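Local coordinates for protein KLLA0E08119p (Kluyveromyces lactis, PDB 3VA7) that probably carboxylates urea with ATP and bicarbonate by way of biotin and hydrolyses the resulting allophanate, this chain holding the biotin-dependent urea carboxylase part, at residues N725-V730 and G886-L891. Sequence-based numbering, arbitrary orientation.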
loop_
_atom_site.group_PDB
_atom_site.type_symbol
_atom_site.label_atom_id
_atom_site.label_comp_id
_atom_site.label_asym_id
_atom_site.label_seq_id
_atom_site.Cartn_x
_atom_site.Cartn_y
_atom_site.Cartn_z
ATOM N N ASN A 725 -22.737 -19.967 -11.990
ATOM C CA ASN A 725 -21.303 -20.121 -12.224
ATOM C C ASN A 725 -21.015 -20.106 -13.728
ATOM O O ASN A 725 -21.712 -20.754 -14.502
ATOM C CB ASN A 725 -20.810 -21.445 -11.610
ATOM C CG ASN A 725 -20.822 -21.452 -10.084
ATOM O OD1 ASN A 725 -21.500 -20.645 -9.413
ATOM N ND2 ASN A 725 -20.071 -22.383 -9.518
ATOM N N ALA A 726 -19.939 -19.422 -14.114
ATOM C CA ALA A 726 -19.658 -19.082 -15.492
ATOM C C ALA A 726 -18.189 -19.242 -15.694
ATOM O O ALA A 726 -17.404 -19.024 -14.760
ATOM C CB ALA A 726 -20.058 -17.615 -15.756
ATOM N N HIS A 727 -17.795 -19.628 -16.911
ATOM C CA HIS A 727 -16.378 -19.604 -17.231
ATOM C C HIS A 727 -15.888 -18.158 -17.041
ATOM O O HIS A 727 -16.356 -17.209 -17.670
ATOM C CB HIS A 727 -16.109 -20.143 -18.631
ATOM C CG HIS A 727 -16.356 -21.614 -18.768
ATOM N ND1 HIS A 727 -15.377 -22.565 -18.542
ATOM C CD2 HIS A 727 -17.478 -22.300 -19.102
ATOM C CE1 HIS A 727 -15.882 -23.763 -18.765
ATOM N NE2 HIS A 727 -17.156 -23.632 -19.090
ATOM N N ASP A 728 -14.966 -18.002 -16.120
ATOM C CA ASP A 728 -14.530 -16.679 -15.663
ATOM C C ASP A 728 -14.237 -15.755 -16.846
ATOM O O ASP A 728 -13.601 -16.186 -17.840
ATOM C CB ASP A 728 -13.348 -16.817 -14.673
ATOM C CG ASP A 728 -13.680 -17.742 -13.480
ATOM O OD1 ASP A 728 -13.333 -17.378 -12.336
ATOM O OD2 ASP A 728 -14.329 -18.820 -13.685
ATOM N N TYR A 729 -14.767 -14.520 -16.738
ATOM C CA TYR A 729 -14.802 -13.500 -17.800
ATOM C C TYR A 729 -14.766 -12.220 -17.020
ATOM O O TYR A 729 -15.012 -12.248 -15.813
ATOM C CB TYR A 729 -16.100 -13.585 -18.672
ATOM C CG TYR A 729 -17.336 -13.256 -17.874
ATOM C CD1 TYR A 729 -17.997 -14.231 -17.173
ATOM C CD2 TYR A 729 -17.792 -11.950 -17.776
ATOM C CE1 TYR A 729 -19.123 -13.938 -16.408
ATOM C CE2 TYR A 729 -18.912 -11.632 -17.042
ATOM C CZ TYR A 729 -19.576 -12.627 -16.325
ATOM O OH TYR A 729 -20.684 -12.310 -15.534
ATOM N N VAL A 730 -14.473 -11.108 -17.677
ATOM C CA VAL A 730 -14.193 -9.850 -16.966
ATOM C C VAL A 730 -15.457 -9.048 -16.878
ATOM O O VAL A 730 -16.269 -9.015 -17.817
ATOM C CB VAL A 730 -13.088 -9.042 -17.583
ATOM C CG1 VAL A 730 -12.761 -7.829 -16.710
ATOM C CG2 VAL A 730 -11.826 -9.941 -17.761
ATOM N N GLY A 886 -10.463 -12.889 -20.518
ATOM C CA GLY A 886 -10.980 -13.925 -19.649
ATOM C C GLY A 886 -10.765 -15.321 -20.240
ATOM O O GLY A 886 -10.015 -15.496 -21.190
ATOM N N VAL A 887 -11.467 -16.315 -19.726
ATOM C CA VAL A 887 -11.173 -17.680 -20.095
ATOM C C VAL A 887 -11.540 -17.989 -21.542
ATOM O O VAL A 887 -10.770 -18.645 -22.251
ATOM C CB VAL A 887 -11.844 -18.667 -19.129
ATOM C CG1 VAL A 887 -11.923 -20.084 -19.767
ATOM C CG2 VAL A 887 -11.095 -18.625 -17.754
ATOM N N ARG A 888 -12.687 -17.498 -21.984
ATOM C CA ARG A 888 -13.132 -17.764 -23.339
ATOM C C ARG A 888 -13.787 -16.477 -23.941
ATOM O O ARG A 888 -14.608 -16.535 -24.851
ATOM C CB ARG A 888 -14.144 -18.913 -23.293
ATOM C CG ARG A 888 -15.369 -18.558 -22.497
ATOM C CD ARG A 888 -16.339 -19.672 -22.544
ATOM N NE ARG A 888 -17.396 -19.499 -23.541
ATOM C CZ ARG A 888 -18.556 -18.901 -23.322
ATOM N NH1 ARG A 888 -18.839 -18.360 -22.161
ATOM N NH2 ARG A 888 -19.446 -18.844 -24.295
ATOM N N SER A 889 -13.411 -15.326 -23.400
ATOM C CA SER A 889 -14.053 -14.089 -23.711
ATOM C C SER A 889 -13.038 -12.962 -23.578
ATOM O O SER A 889 -11.896 -13.167 -23.107
ATOM C CB SER A 889 -15.197 -13.865 -22.742
ATOM O OG SER A 889 -14.589 -13.447 -21.521
ATOM N N VAL A 890 -13.445 -11.764 -23.996
ATOM C CA VAL A 890 -12.613 -10.585 -23.769
ATOM C C VAL A 890 -13.553 -9.447 -23.661
ATOM O O VAL A 890 -14.576 -9.370 -24.369
ATOM C CB VAL A 890 -11.552 -10.306 -24.933
ATOM C CG1 VAL A 890 -12.240 -10.348 -26.350
ATOM C CG2 VAL A 890 -10.790 -8.962 -24.719
ATOM N N LEU A 891 -13.254 -8.551 -22.757
ATOM C CA LEU A 891 -14.175 -7.462 -22.588
ATOM C C LEU A 891 -13.521 -6.234 -23.209
ATOM O O LEU A 891 -12.354 -5.953 -22.960
ATOM C CB LEU A 891 -14.487 -7.285 -21.110
ATOM C CG LEU A 891 -15.361 -6.099 -20.790
ATOM C CD1 LEU A 891 -16.813 -6.397 -21.153
ATOM C CD2 LEU A 891 -15.175 -5.713 -19.350
HETATM O O HOH W 1 -17.062 -17.021 -20.105
HETATM O O HOH W 2 -14.503 -15.994 -20.248
HETATM O O HOH W 3 -13.350 -11.418 -20.412
#
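Asp728 and Tyr729, where strand 725-730 resumes after a corner at His727, lie against the Gly886-Ser889 turn, with Val887 and Arg888 at its corners, of the beta hairpin 880-894. Tyr729 CA and Gly886 CA come within 4.3 Å, but a single direct hydrogen bond spans the segments: Val887 N to Asp728 O, 2.9 Å and nearly straight (167° at the hydrogen). The Gly886 N to Ser889 O hydrogen bond closes the hairpin turn. Three waters carry most of the other polar links. One, donating to Asp728 O at 2.6 Å, accepts from Arg888 N and bonds Ser889 OG, which lies beside Tyr729 CB; a second joins Ser889 OG to Val730 N; a third bridges His727 O and Arg888 NH1. With CG between its backbone N and carbonyl carbon (chi1 63°) and a bend at chi3, Arg888 brings CD to 3.9 Å from His727 CB, while its NE bonds Tyr852 O. Val887 CB and CG2 pack beside Asp728 O, and Val730 CG1 meets Leu891 CD2 at 4.2 Å, the side chains crossing at a slant. The Asp728 carboxylate bonds Tyr1044 OH of the urea pocket and forms a salt bridge with Lys1012; His727 ND1 bonds Tyr1031 OH. Asp728 O is thus gripped by an amide and a water, which probably helps to hold a residue whose side chain lies about 5 Å from bound urea, in a buried seam between carboxyltransferase subdomains A/B and C/D whose polar links run mostly through water.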